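Local coordinates for BH0493 protein (Bacillus halodurans C-125, PDB 2QEE) that binds zinc and is probably a metal-dependent hydrolase of the amidohydrolase superfamily, at residues Y50-A55 with S92-G97; T61-E66 with A77-E82; E128-V133 with D164-A169; M259-K264 with D284-L289; E310-A315 with L321-C326. All blocks are in the same frame, centred on the assembly; numbering follows the deposited sequence.

Overall arrangement
Along the chain, interaction 2 is nested inside the loop closed by interaction 1, and interactions 3, 4 and 5 follow in series. Interactions 1 and 2 lie among the helices between residues 44 and 104; their centres are about 13 Å apart and Leu53 packs on Ile80 between them. Interaction 3 sets helix 126-136 against the edge strand 167-168 of a parallel sheet that also holds 24-26 and 139-143. Interactions 4 and 5, centres about 11 Å apart, pack helices 284-292 and 308-317 on one mixed sheet, and Val286 touches Leu314 where they join. Interactions 2 and 5 have centres about 38 Å apart, across the chain's centre. The layout is consistent with the barrel-like core of an amidohydrolase; helix 51-58 brings the Tyr52 side chain to about 7 Å from the zinc ion.

Interaction 1 (Y50-A55 with S92-G97); sequences YHYLVA and SEACRG
Leu53 lays its CD2 methyl over the CB of Ala94 on the facing helix, at 3.6 Å, in a buried helix-helix packing between the starts of helices 51-58 and 93-104. The short axes run 128° apart, nearer antiparallel than parallel, and approach to 9.8 Å. The same Leu53 CD2 also lies 3.6 Å from Cys95 SG, so one methyl serves two neighbouring residues of the second helix. It gets there because CG stands anti to the carbonyl carbon (chi1 -67°), which carries the end of the side chain nearer than its root. Tyr52 adds a looser touch through CB, 4.1 Å from Ala94 CB, while its ring packs with Trp328 and lies about 7 Å from the bound zinc ion, side chain to metal. Leu84 of helix 73-86 touches both Leu53 and Cys95. At the start of the second helix, Ser92 is the N-cap: its OG accepts from Cys95 N at 3.2 Å, with an N-H...O angle of 159°.

Interaction 2 (T61-E66 with A77-E82); sequences TDVSIE and ADLIWE
An ST turn at Thr61, just ahead of helix 65-70, forms one side of this small surface contact: Thr61 OG1 accepts from Val63 N at 3.2 Å, with an N-H...O angle of 162°. The hydroxyl sits opposite the backbone N about the first torsion (chi1 -172°), which turns it to its own chain and to Leu79 at once. Leu79 CD1 lies 3.9 Å from Thr61 OG1 and its CD2 4.0 Å from that oxygen, the two side chains crossing at about a right angle. Val63 meets the leucine tip to tip, its CG2 4.1 Å from Leu79 CD1. Both leucine methyls thus touch the threonine oxygen and Val63, and Thr61 OG1 is also hydrogen-bonded to Glu83, one turn of helix beyond Leu79. With a valine in place of Thr61, the Val63 amide and Glu83 would probably lose their hydroxyl partner, and the bend would be less firmly set. Ser64 caps Ala67 N, so the whole is an ST turn, packed on helix 73-86 through Thr61 and Val63, that leads into an N-capped helix.

Interaction 3 (E128-V133 with D164-A169); sequences EQVDTV and DSRFHA
The helical segment 128-133 faces a type I beta turn running from Asp164 to Phe167, and the backbones stay well apart, Val130 CA and Arg166 CA being 10.2 Å from each other. Arg166 bridges the gap. Its NH1 donates to Asp131 OD1 at 2.8 Å, nearly along the C-O bond of the carboxylate, while the guanidinium and carboxylate planes stand 63° apart. A bend at chi3 (-60°) folds the arginine back onto Asp164: NE meets OD1 of that residue at 3.0 Å and NH2 meets its OD2 at 3.2 Å, a side-on two-nitrogen grip that fixes the guanidinium's rotation. Asp164 OD1 also accepts from Arg166 N in an Asx turn. With Asp131, the two form a salt-bridge network at the entrance to strand 167-168, the last strand of the parallel sheet that includes 24-26. A water links Arg166 NH2 with Asp131 OD1. The apolar part is Val130 CG1, which lies over one face of the guanidinium, 3.6 Å from Arg166 NH2, and meets the edge of the Phe167 ring, 3.9 Å from CZ.

Interaction 4 (M259-K264 with D284-L289); sequences MMIGVK and DGVEHL
Ile261 and Val286 run side by side but point opposite ways, and where they pass, Ile261 CD1 comes to 3.5 Å from Val286 CG2, tighter than usual for two methyls. Ile261 has CG1 anti to the carbonyl carbon (chi1 -66°) and an extended chi2, a shape that carries CD1 out from the strand to the helix. The other main pair, Met259 and Leu289, crosses at a slant: the thioether chain is extended about chi2 and then bends at chi3 (-75°), so that both ends of its last bond face one leucine methyl. Leu289 CD1 lies 3.7 Å from Met259 SD and 3.8 Å from Met259 CE. A looser touch, 4.4 Å from Met259 CE to Val286 CG1, ties the two pairs together. Met259 and Ile261, two apart on the strand, thus point to the same helix, whereas Met260 between them lies against Trp327 and Thr301. The strand and helix segments run at 161°, nearly antiparallel, with axes 11.8 Å apart, and all four contact residues are buried. Strand 257-264 pairs in parallel with both 222-226 and 298-302, and its packing against helix 284-292 is consistent with the strand-to-outer-helix layer of the alpha/beta barrel-like fold of amidohydrolases.

Interaction 5 (E310-A315 with L321-C326); sequences ELVVLA and LMIFGC
The beta-alpha-beta unit of strand 298-302, helix 308-317 and strand 321-323 is closed here, the strand returning to pack against the helix that precedes it. The two short segments run at 143° and their axes approach to 8.7 Å. Ile323 reaches the helix with two branches. Its CG2 lies 3.7 Å from Leu311 CG, the two side chains lying alongside, head to tail. The other branch starts with CG1 between the backbone N and the carbonyl carbon (chi1 69°), and from there CD1 extends to Val312 CG2 at 4.1 Å. Leu321, two residues earlier on the strand, sends its CD2 against the helix backbone itself, 3.6 Å from Ala315 N, and the same methyl is 4.2 Å from Leu314 CG. Ala315 CB lies 4.1 Å from both Leu321 CD2 and Ile323 CG2, so it touches both strand residues. With an alanine at Ile323, Leu311 and Val312 would probably lose their shared partner and a gap would open between helix and strand. Around the pair, Val300 of strand 298-302 touches Leu311 and Leu321, helix 333-347 reaches Val312 and Ile323, and Leu290 of helix 284-292 packs on Leu314 and Leu321.

Interaction 1 (Y50-A55 with S92-G97)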
# COMPACT_ATOMS: atom_id res chain seq x y z
N TYR C 50 -22.45 -18.20 2.58
CA TYR C 50 -21.76 -17.24 1.69
C TYR C 50 -20.34 -17.78 1.47
O TYR C 50 -19.73 -18.29 2.43
CB TYR C 50 -21.63 -15.91 2.47
CG TYR C 50 -21.13 -14.68 1.71
CD1 TYR C 50 -21.34 -14.53 0.34
CD2 TYR C 50 -20.52 -13.63 2.41
CE1 TYR C 50 -20.96 -13.33 -0.34
CE2 TYR C 50 -20.13 -12.42 1.74
CZ TYR C 50 -20.37 -12.27 0.39
OH TYR C 50 -19.96 -11.11 -0.26
N HIS C 51 -19.81 -17.67 0.25
CA HIS C 51 -18.53 -18.31 -0.05
C HIS C 51 -17.37 -17.68 0.73
O HIS C 51 -16.35 -18.35 0.97
CB HIS C 51 -18.24 -18.37 -1.55
CG HIS C 51 -18.02 -17.04 -2.22
ND1 HIS C 51 -16.79 -16.41 -2.24
CD2 HIS C 51 -18.86 -16.23 -2.90
CE1 HIS C 51 -16.88 -15.29 -2.94
NE2 HIS C 51 -18.12 -15.16 -3.35
N TYR C 52 -17.50 -16.40 1.09
CA TYR C 52 -16.45 -15.80 1.93
C TYR C 52 -16.27 -16.61 3.21
O TYR C 52 -15.15 -16.75 3.72
CB TYR C 52 -16.76 -14.35 2.34
CG TYR C 52 -16.73 -13.28 1.27
CD1 TYR C 52 -17.13 -13.53 -0.04
CD2 TYR C 52 -16.41 -11.94 1.60
CE1 TYR C 52 -17.14 -12.50 -0.99
CE2 TYR C 52 -16.42 -10.89 0.62
CZ TYR C 52 -16.78 -11.19 -0.65
OH TYR C 52 -16.79 -10.20 -1.58
N LEU C 53 -17.38 -17.09 3.77
CA LEU C 53 -17.35 -17.84 5.02
C LEU C 53 -16.94 -19.28 4.81
O LEU C 53 -16.33 -19.86 5.70
CB LEU C 53 -18.67 -17.74 5.78
CG LEU C 53 -18.98 -16.31 6.31
CD1 LEU C 53 -20.23 -16.32 7.15
CD2 LEU C 53 -17.81 -15.80 7.16
N VAL C 54 -17.26 -19.84 3.65
CA VAL C 54 -16.68 -21.16 3.29
C VAL C 54 -15.14 -21.15 3.30
O VAL C 54 -14.50 -21.98 3.99
CB VAL C 54 -17.24 -21.64 1.93
CG1 VAL C 54 -16.60 -22.98 1.54
CG2 VAL C 54 -18.76 -21.77 2.04
N ALA C 55 -14.54 -20.14 2.66
CA ALA C 55 -13.08 -20.00 2.70
C ALA C 55 -12.62 -19.94 4.16
O ALA C 55 -11.70 -20.66 4.58
CB ALA C 55 -12.66 -18.73 1.94
N SER C 92 -13.62 -11.44 12.02
CA SER C 92 -13.41 -11.10 10.59
C SER C 92 -14.53 -10.22 10.06
O SER C 92 -15.64 -10.19 10.63
CB SER C 92 -13.27 -12.33 9.70
OG SER C 92 -14.56 -12.90 9.49
N GLU C 93 -14.25 -9.52 8.94
CA GLU C 93 -15.27 -8.66 8.37
C GLU C 93 -16.56 -9.42 7.97
O GLU C 93 -17.68 -8.93 8.24
CB GLU C 93 -14.70 -7.92 7.16
CG GLU C 93 -15.65 -7.07 6.35
CD GLU C 93 -16.38 -5.94 7.12
OE1 GLU C 93 -16.06 -5.61 8.28
OE2 GLU C 93 -17.34 -5.43 6.51
N ALA C 94 -16.40 -10.57 7.30
CA ALA C 94 -17.54 -11.37 6.85
C ALA C 94 -18.35 -11.93 8.04
O ALA C 94 -19.59 -11.91 8.02
CB ALA C 94 -17.05 -12.47 5.92
N CYS C 95 -17.67 -12.31 9.12
CA CYS C 95 -18.40 -12.80 10.29
C CYS C 95 -19.08 -11.62 11.01
O CYS C 95 -20.27 -11.72 11.38
CB CYS C 95 -17.47 -13.51 11.24
SG CYS C 95 -16.90 -15.11 10.58
N ARG C 96 -18.36 -10.50 11.22
CA ARG C 96 -18.99 -9.30 11.75
C ARG C 96 -20.26 -8.97 10.96
O ARG C 96 -21.34 -8.62 11.56
CB ARG C 96 -18.03 -8.13 11.66
CG ARG C 96 -18.55 -6.76 12.07
CD ARG C 96 -17.64 -5.71 11.32
NE ARG C 96 -18.12 -4.38 11.65
CZ ARG C 96 -17.76 -3.27 11.01
NH1 ARG C 96 -16.91 -3.34 9.98
NH2 ARG C 96 -18.26 -2.11 11.39
N GLY C 97 -20.15 -9.01 9.65
CA GLY C 97 -21.29 -8.69 8.79
C GLY C 97 -22.54 -9.52 9.11
O GLY C 97 -23.64 -8.97 9.17

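Interaction 2 (T61-E66 with A77-E82)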
# COMPACT_ATOMS: atom_id res chain seq x y z
N THR C 61 -11.52 -25.87 10.15
CA THR C 61 -12.30 -27.09 10.44
C THR C 61 -11.49 -28.31 10.02
O THR C 61 -10.70 -28.23 9.10
CB THR C 61 -13.70 -27.09 9.78
OG1 THR C 61 -14.45 -28.23 10.25
CG2 THR C 61 -13.64 -27.14 8.30
N ASP C 62 -11.72 -29.44 10.72
CA ASP C 62 -11.15 -30.72 10.30
C ASP C 62 -12.08 -31.46 9.34
O ASP C 62 -11.67 -32.48 8.76
CB ASP C 62 -10.85 -31.59 11.51
CG ASP C 62 -9.98 -30.87 12.53
OD1 ASP C 62 -8.81 -30.54 12.21
OD2 ASP C 62 -10.48 -30.60 13.64
N VAL C 63 -13.29 -30.95 9.14
CA VAL C 63 -14.20 -31.52 8.16
C VAL C 63 -13.59 -31.33 6.76
O VAL C 63 -13.11 -30.23 6.41
CB VAL C 63 -15.61 -30.86 8.27
CG1 VAL C 63 -16.53 -31.24 7.12
CG2 VAL C 63 -16.28 -31.19 9.60
N SER C 64 -13.60 -32.38 5.94
CA SER C 64 -13.02 -32.27 4.60
C SER C 64 -13.90 -31.44 3.69
O SER C 64 -15.11 -31.36 3.88
CB SER C 64 -12.83 -33.67 3.99
OG SER C 64 -14.06 -34.13 3.45
N ILE C 65 -13.32 -30.87 2.64
CA ILE C 65 -14.12 -30.12 1.68
C ILE C 65 -15.24 -30.96 1.05
O ILE C 65 -16.38 -30.47 0.87
CB ILE C 65 -13.25 -29.37 0.59
CG1 ILE C 65 -14.10 -28.39 -0.23
CG2 ILE C 65 -12.53 -30.33 -0.35
CD1 ILE C 65 -14.79 -27.25 0.64
N GLU C 66 -14.93 -32.22 0.72
CA GLU C 66 -15.94 -33.14 0.18
C GLU C 66 -17.09 -33.33 1.18
O GLU C 66 -18.26 -33.25 0.81
CB GLU C 66 -15.28 -34.50 -0.17
CG GLU C 66 -14.16 -34.41 -1.20
CD GLU C 66 -12.85 -33.84 -0.64
OE1 GLU C 66 -12.58 -33.99 0.57
OE2 GLU C 66 -12.07 -33.26 -1.44
N ALA C 77 -24.28 -24.44 7.58
CA ALA C 77 -24.46 -23.23 8.40
C ALA C 77 -24.17 -23.49 9.88
O ALA C 77 -23.53 -22.69 10.55
CB ALA C 77 -25.85 -22.65 8.19
N ASP C 78 -24.64 -24.63 10.42
CA ASP C 78 -24.32 -25.03 11.75
C ASP C 78 -22.79 -25.16 11.98
O ASP C 78 -22.28 -24.74 13.02
CB ASP C 78 -24.94 -26.43 12.03
CG ASP C 78 -26.44 -26.40 12.26
OD1 ASP C 78 -27.02 -25.33 12.53
OD2 ASP C 78 -27.02 -27.50 12.22
N LEU C 79 -22.09 -25.81 11.05
CA LEU C 79 -20.65 -26.00 11.17
C LEU C 79 -19.95 -24.60 11.19
O LEU C 79 -19.05 -24.35 12.02
CB LEU C 79 -20.12 -26.80 9.97
CG LEU C 79 -18.60 -27.06 10.03
CD1 LEU C 79 -18.18 -27.94 11.20
CD2 LEU C 79 -18.06 -27.59 8.70
N ILE C 80 -20.33 -23.76 10.23
CA ILE C 80 -19.74 -22.38 10.10
C ILE C 80 -19.96 -21.59 11.40
O ILE C 80 -19.02 -20.99 11.93
CB ILE C 80 -20.19 -21.66 8.82
CG1 ILE C 80 -19.55 -22.40 7.61
CG2 ILE C 80 -19.83 -20.11 8.84
CD1 ILE C 80 -20.11 -22.00 6.23
N TRP C 81 -21.18 -21.69 11.95
CA TRP C 81 -21.50 -21.02 13.20
C TRP C 81 -20.60 -21.49 14.33
O TRP C 81 -19.95 -20.69 15.03
CB TRP C 81 -22.99 -21.24 13.57
CG TRP C 81 -23.43 -20.44 14.73
CD1 TRP C 81 -23.69 -20.90 15.99
CD2 TRP C 81 -23.75 -19.04 14.74
NE1 TRP C 81 -24.14 -19.88 16.79
CE2 TRP C 81 -24.21 -18.73 16.05
CE3 TRP C 81 -23.73 -18.03 13.78
CZ2 TRP C 81 -24.60 -17.43 16.42
CZ3 TRP C 81 -24.12 -16.74 14.13
CH2 TRP C 81 -24.53 -16.45 15.45
N GLU C 82 -20.53 -22.80 14.53
CA GLU C 82 -19.68 -23.35 15.58
C GLU C 82 -18.19 -22.98 15.41
O GLU C 82 -17.56 -22.54 16.37
CB GLU C 82 -19.87 -24.88 15.64
CG GLU C 82 -19.03 -25.58 16.67
CD GLU C 82 -19.43 -25.30 18.13
OE1 GLU C 82 -20.55 -24.76 18.39
OE2 GLU C 82 -18.59 -25.59 19.01

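Interaction 3 (E128-V133 with D164-A169)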
# COMPACT_ATOMS: atom_id res chain seq x y z
N GLU C 128 -41.83 -9.93 1.05
CA GLU C 128 -41.81 -9.26 2.38
C GLU C 128 -40.38 -8.99 2.83
O GLU C 128 -40.10 -7.91 3.38
CB GLU C 128 -42.49 -10.13 3.42
CG GLU C 128 -43.99 -10.19 3.22
CD GLU C 128 -44.69 -11.17 4.15
OE1 GLU C 128 -44.08 -12.17 4.61
OE2 GLU C 128 -45.89 -10.92 4.41
N GLN C 129 -39.49 -9.96 2.63
CA GLN C 129 -38.10 -9.81 3.11
C GLN C 129 -37.40 -8.74 2.32
O GLN C 129 -36.59 -7.96 2.88
CB GLN C 129 -37.31 -11.14 3.11
CG GLN C 129 -35.88 -11.04 3.74
CD GLN C 129 -35.88 -10.71 5.26
OE1 GLN C 129 -36.89 -10.24 5.82
NE2 GLN C 129 -34.73 -10.95 5.93
N VAL C 130 -37.62 -8.71 1.02
CA VAL C 130 -37.09 -7.61 0.18
C VAL C 130 -37.57 -6.26 0.75
O VAL C 130 -36.78 -5.34 0.94
CB VAL C 130 -37.43 -7.79 -1.34
CG1 VAL C 130 -37.10 -6.56 -2.11
CG2 VAL C 130 -36.64 -8.97 -1.91
N ASP C 131 -38.87 -6.12 1.01
CA ASP C 131 -39.37 -4.87 1.59
C ASP C 131 -38.64 -4.51 2.89
O ASP C 131 -38.21 -3.38 3.05
CB ASP C 131 -40.88 -4.98 1.84
CG ASP C 131 -41.68 -4.85 0.56
OD1 ASP C 131 -41.12 -4.50 -0.49
OD2 ASP C 131 -42.91 -5.08 0.62
N THR C 132 -38.56 -5.45 3.81
CA THR C 132 -37.88 -5.23 5.07
C THR C 132 -36.42 -4.81 4.84
O THR C 132 -35.96 -3.80 5.40
CB THR C 132 -37.90 -6.49 5.93
OG1 THR C 132 -39.28 -6.87 6.17
CG2 THR C 132 -37.23 -6.22 7.26
N VAL C 133 -35.70 -5.60 4.04
CA VAL C 133 -34.25 -5.39 3.91
C VAL C 133 -33.92 -4.08 3.21
O VAL C 133 -33.03 -3.36 3.67
CB VAL C 133 -33.54 -6.62 3.23
CG1 VAL C 133 -32.08 -6.27 2.79
CG2 VAL C 133 -33.53 -7.74 4.19
N ASP C 164 -39.20 -5.76 -10.70
CA ASP C 164 -39.87 -4.55 -10.21
C ASP C 164 -38.98 -3.32 -10.32
O ASP C 164 -37.79 -3.46 -10.65
CB ASP C 164 -40.57 -4.72 -8.88
CG ASP C 164 -39.65 -4.68 -7.71
OD1 ASP C 164 -39.00 -3.64 -7.43
OD2 ASP C 164 -39.66 -5.69 -7.02
N SER C 165 -39.57 -2.14 -10.09
CA SER C 165 -39.00 -0.86 -10.51
C SER C 165 -37.73 -0.57 -9.70
O SER C 165 -36.95 0.29 -10.08
CB SER C 165 -40.01 0.27 -10.23
OG SER C 165 -40.46 0.18 -8.89
N ARG C 166 -37.59 -1.29 -8.60
CA ARG C 166 -36.43 -1.10 -7.65
C ARG C 166 -35.17 -1.83 -8.12
O ARG C 166 -34.07 -1.56 -7.62
CB ARG C 166 -36.77 -1.59 -6.26
CG ARG C 166 -37.91 -0.84 -5.60
CD ARG C 166 -38.37 -1.52 -4.32
NE ARG C 166 -38.83 -2.87 -4.55
CZ ARG C 166 -39.30 -3.68 -3.60
NH1 ARG C 166 -39.38 -3.29 -2.33
NH2 ARG C 166 -39.69 -4.90 -3.94
N PHE C 167 -35.35 -2.73 -9.09
CA PHE C 167 -34.28 -3.64 -9.57
C PHE C 167 -33.98 -3.35 -11.01
O PHE C 167 -34.88 -3.24 -11.87
CB PHE C 167 -34.67 -5.12 -9.40
CG PHE C 167 -34.73 -5.56 -7.98
CD1 PHE C 167 -33.66 -6.30 -7.43
CD2 PHE C 167 -35.83 -5.27 -7.18
CE1 PHE C 167 -33.67 -6.73 -6.12
CE2 PHE C 167 -35.90 -5.70 -5.85
CZ PHE C 167 -34.79 -6.40 -5.28
N HIS C 168 -32.70 -3.18 -11.29
CA HIS C 168 -32.27 -2.80 -12.59
C HIS C 168 -31.35 -3.87 -13.16
O HIS C 168 -30.61 -4.50 -12.44
CB HIS C 168 -31.55 -1.45 -12.60
CG HIS C 168 -32.34 -0.37 -11.91
ND1 HIS C 168 -33.16 0.51 -12.59
CD2 HIS C 168 -32.48 -0.07 -10.59
CE1 HIS C 168 -33.73 1.34 -11.72
NE2 HIS C 168 -33.35 0.99 -10.50
N ALA C 169 -31.44 -4.08 -14.47
CA ALA C 169 -30.61 -5.11 -15.13
C ALA C 169 -29.21 -4.64 -15.47
O ALA C 169 -28.99 -3.48 -15.84
CB ALA C 169 -31.30 -5.59 -16.46
O HOH W 1 -41.10 -6.93 -2.53

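Interaction 4 (M259-K264 with D284-L289)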
# COMPACT_ATOMS: atom_id res chain seq x y z
N MET C 259 -15.83 -3.11 -16.32
CA MET C 259 -14.76 -4.10 -16.29
C MET C 259 -14.32 -4.27 -14.84
O MET C 259 -13.95 -3.30 -14.20
CB MET C 259 -13.58 -3.62 -17.11
CG MET C 259 -13.91 -3.33 -18.58
SD MET C 259 -12.49 -2.91 -19.59
CE MET C 259 -12.17 -1.27 -19.07
N MET C 260 -14.39 -5.50 -14.35
CA MET C 260 -13.97 -5.83 -12.99
C MET C 260 -12.70 -6.66 -13.13
O MET C 260 -12.79 -7.82 -13.52
CB MET C 260 -15.11 -6.58 -12.31
CG MET C 260 -16.40 -5.70 -12.37
SD MET C 260 -17.77 -6.37 -11.42
CE MET C 260 -17.49 -8.11 -11.31
N ILE C 261 -11.54 -6.05 -12.85
CA ILE C 261 -10.30 -6.61 -13.32
C ILE C 261 -9.47 -7.14 -12.13
O ILE C 261 -9.33 -6.45 -11.13
CB ILE C 261 -9.49 -5.54 -14.05
CG1 ILE C 261 -10.22 -5.09 -15.35
CG2 ILE C 261 -8.07 -6.09 -14.40
CD1 ILE C 261 -9.72 -3.71 -15.91
N GLY C 262 -8.91 -8.35 -12.25
CA GLY C 262 -7.88 -8.78 -11.28
C GLY C 262 -8.16 -10.14 -10.64
O GLY C 262 -7.35 -10.61 -9.82
N VAL C 263 -9.24 -10.81 -11.05
CA VAL C 263 -9.62 -12.09 -10.43
C VAL C 263 -8.92 -13.22 -11.18
O VAL C 263 -8.96 -13.29 -12.41
CB VAL C 263 -11.17 -12.31 -10.40
CG1 VAL C 263 -11.80 -12.29 -11.81
CG2 VAL C 263 -11.48 -13.58 -9.68
N LYS C 264 -8.21 -14.04 -10.43
CA LYS C 264 -7.58 -15.25 -10.97
C LYS C 264 -8.49 -16.45 -10.60
O LYS C 264 -8.57 -16.88 -9.45
CB LYS C 264 -6.15 -15.39 -10.40
CG LYS C 264 -5.45 -16.68 -10.90
CD LYS C 264 -3.92 -16.60 -10.63
CE LYS C 264 -3.20 -17.72 -11.39
NZ LYS C 264 -1.81 -17.95 -10.90
N ASP C 284 -2.22 -0.83 -18.81
CA ASP C 284 -2.12 -0.47 -20.23
C ASP C 284 -3.42 -0.65 -21.02
O ASP C 284 -3.77 0.21 -21.89
CB ASP C 284 -1.00 -1.30 -20.90
CG ASP C 284 0.41 -0.87 -20.48
OD1 ASP C 284 0.56 0.03 -19.63
OD2 ASP C 284 1.38 -1.47 -21.01
N GLY C 285 -4.12 -1.76 -20.80
CA GLY C 285 -5.31 -2.08 -21.63
C GLY C 285 -6.40 -1.08 -21.33
O GLY C 285 -7.17 -0.67 -22.22
N VAL C 286 -6.54 -0.78 -20.03
CA VAL C 286 -7.59 0.17 -19.59
C VAL C 286 -7.28 1.56 -20.14
O VAL C 286 -8.17 2.25 -20.65
CB VAL C 286 -7.73 0.26 -18.04
CG1 VAL C 286 -8.87 1.21 -17.68
CG2 VAL C 286 -7.93 -1.17 -17.43
N GLU C 287 -6.01 1.98 -20.01
CA GLU C 287 -5.53 3.23 -20.58
C GLU C 287 -5.84 3.33 -22.08
O GLU C 287 -6.38 4.34 -22.57
CB GLU C 287 -4.01 3.32 -20.33
CG GLU C 287 -3.43 4.65 -20.81
CD GLU C 287 -1.93 4.57 -20.99
OE1 GLU C 287 -1.25 3.94 -20.15
OE2 GLU C 287 -1.40 5.18 -21.96
N HIS C 288 -5.50 2.28 -22.81
CA HIS C 288 -5.76 2.25 -24.25
C HIS C 288 -7.26 2.40 -24.57
O HIS C 288 -7.67 3.22 -25.42
CB HIS C 288 -5.20 0.94 -24.84
CG HIS C 288 -5.46 0.80 -26.30
ND1 HIS C 288 -4.50 1.07 -27.26
CD2 HIS C 288 -6.61 0.50 -26.97
CE1 HIS C 288 -5.05 0.92 -28.45
NE2 HIS C 288 -6.30 0.54 -28.31
N LEU C 289 -8.08 1.63 -23.88
CA LEU C 289 -9.53 1.66 -24.08
C LEU C 289 -10.03 3.08 -23.85
O LEU C 289 -10.76 3.61 -24.69
CB LEU C 289 -10.21 0.66 -23.15
CG LEU C 289 -10.17 -0.81 -23.64
CD1 LEU C 289 -10.60 -1.79 -22.53
CD2 LEU C 289 -11.09 -0.98 -24.89

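Interaction 5 (E310-A315 with L321-C326)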
# COMPACT_ATOMS: atom_id res chain seq x y z
N GLU C 310 -3.06 3.84 -8.65
CA GLU C 310 -2.86 4.18 -10.07
C GLU C 310 -4.20 4.18 -10.82
O GLU C 310 -4.37 4.94 -11.77
CB GLU C 310 -1.80 3.29 -10.70
CG GLU C 310 -2.17 1.83 -10.74
CD GLU C 310 -1.00 0.90 -11.14
OE1 GLU C 310 0.15 1.37 -11.29
OE2 GLU C 310 -1.26 -0.33 -11.23
N LEU C 311 -5.16 3.35 -10.38
CA LEU C 311 -6.52 3.48 -10.94
C LEU C 311 -7.14 4.90 -10.69
O LEU C 311 -7.75 5.50 -11.60
CB LEU C 311 -7.43 2.40 -10.34
CG LEU C 311 -8.90 2.45 -10.77
CD1 LEU C 311 -8.99 2.19 -12.32
CD2 LEU C 311 -9.70 1.47 -9.98
N VAL C 312 -6.96 5.43 -9.47
CA VAL C 312 -7.38 6.83 -9.19
C VAL C 312 -6.67 7.78 -10.10
O VAL C 312 -7.33 8.69 -10.71
CB VAL C 312 -7.05 7.20 -7.75
CG1 VAL C 312 -7.43 8.67 -7.47
CG2 VAL C 312 -7.82 6.24 -6.84
N VAL C 313 -5.35 7.60 -10.31
CA VAL C 313 -4.67 8.57 -11.17
C VAL C 313 -5.21 8.46 -12.61
O VAL C 313 -5.36 9.47 -13.32
CB VAL C 313 -3.12 8.38 -11.19
CG1 VAL C 313 -2.45 9.47 -12.07
CG2 VAL C 313 -2.55 8.46 -9.75
N LEU C 314 -5.53 7.25 -13.03
CA LEU C 314 -6.05 7.09 -14.40
C LEU C 314 -7.41 7.82 -14.55
O LEU C 314 -7.69 8.41 -15.60
CB LEU C 314 -6.20 5.60 -14.70
CG LEU C 314 -6.41 5.31 -16.21
CD1 LEU C 314 -5.31 5.89 -17.12
CD2 LEU C 314 -6.50 3.79 -16.39
N ALA C 315 -8.25 7.74 -13.51
CA ALA C 315 -9.54 8.52 -13.47
C ALA C 315 -9.25 10.04 -13.60
O ALA C 315 -10.03 10.81 -14.23
CB ALA C 315 -10.30 8.25 -12.20
N LEU C 321 -13.95 7.47 -17.76
CA LEU C 321 -13.78 6.44 -16.74
C LEU C 321 -14.53 6.86 -15.48
O LEU C 321 -14.33 8.00 -14.99
CB LEU C 321 -12.28 6.31 -16.37
CG LEU C 321 -11.96 5.31 -15.27
CD1 LEU C 321 -12.48 3.88 -15.59
CD2 LEU C 321 -10.45 5.33 -15.03
N MET C 322 -15.33 5.95 -14.96
CA MET C 322 -15.96 6.15 -13.64
C MET C 322 -15.46 4.96 -12.85
O MET C 322 -15.70 3.82 -13.22
CB MET C 322 -17.49 6.15 -13.70
CG MET C 322 -18.19 6.21 -12.34
SD MET C 322 -17.62 7.69 -11.43
CE MET C 322 -18.42 8.96 -12.37
N ILE C 323 -14.73 5.21 -11.77
CA ILE C 323 -14.33 4.08 -10.90
C ILE C 323 -15.34 3.86 -9.80
O ILE C 323 -16.00 4.83 -9.31
CB ILE C 323 -12.88 4.29 -10.31
CG1 ILE C 323 -12.87 5.41 -9.31
CG2 ILE C 323 -11.89 4.50 -11.49
CD1 ILE C 323 -11.38 5.71 -8.86
N PHE C 324 -15.53 2.60 -9.39
CA PHE C 324 -16.58 2.29 -8.42
C PHE C 324 -16.12 1.24 -7.43
O PHE C 324 -15.40 0.27 -7.85
CB PHE C 324 -17.88 1.85 -9.11
CG PHE C 324 -17.81 0.49 -9.76
CD1 PHE C 324 -18.27 -0.67 -9.08
CD2 PHE C 324 -17.33 0.37 -11.06
CE1 PHE C 324 -18.23 -1.94 -9.71
CE2 PHE C 324 -17.30 -0.91 -11.72
CZ PHE C 324 -17.76 -2.06 -10.99
N GLY C 325 -16.44 1.48 -6.17
CA GLY C 325 -16.54 0.43 -5.16
C GLY C 325 -15.19 -0.13 -4.70
O GLY C 325 -14.11 0.15 -5.24
N CYS C 326 -15.30 -0.96 -3.67
CA CYS C 326 -14.18 -1.65 -3.13
C CYS C 326 -14.55 -3.09 -3.21
O CYS C 326 -15.26 -3.60 -2.36
CB CYS C 326 -14.02 -1.21 -1.66
SG CYS C 326 -13.79 0.58 -1.45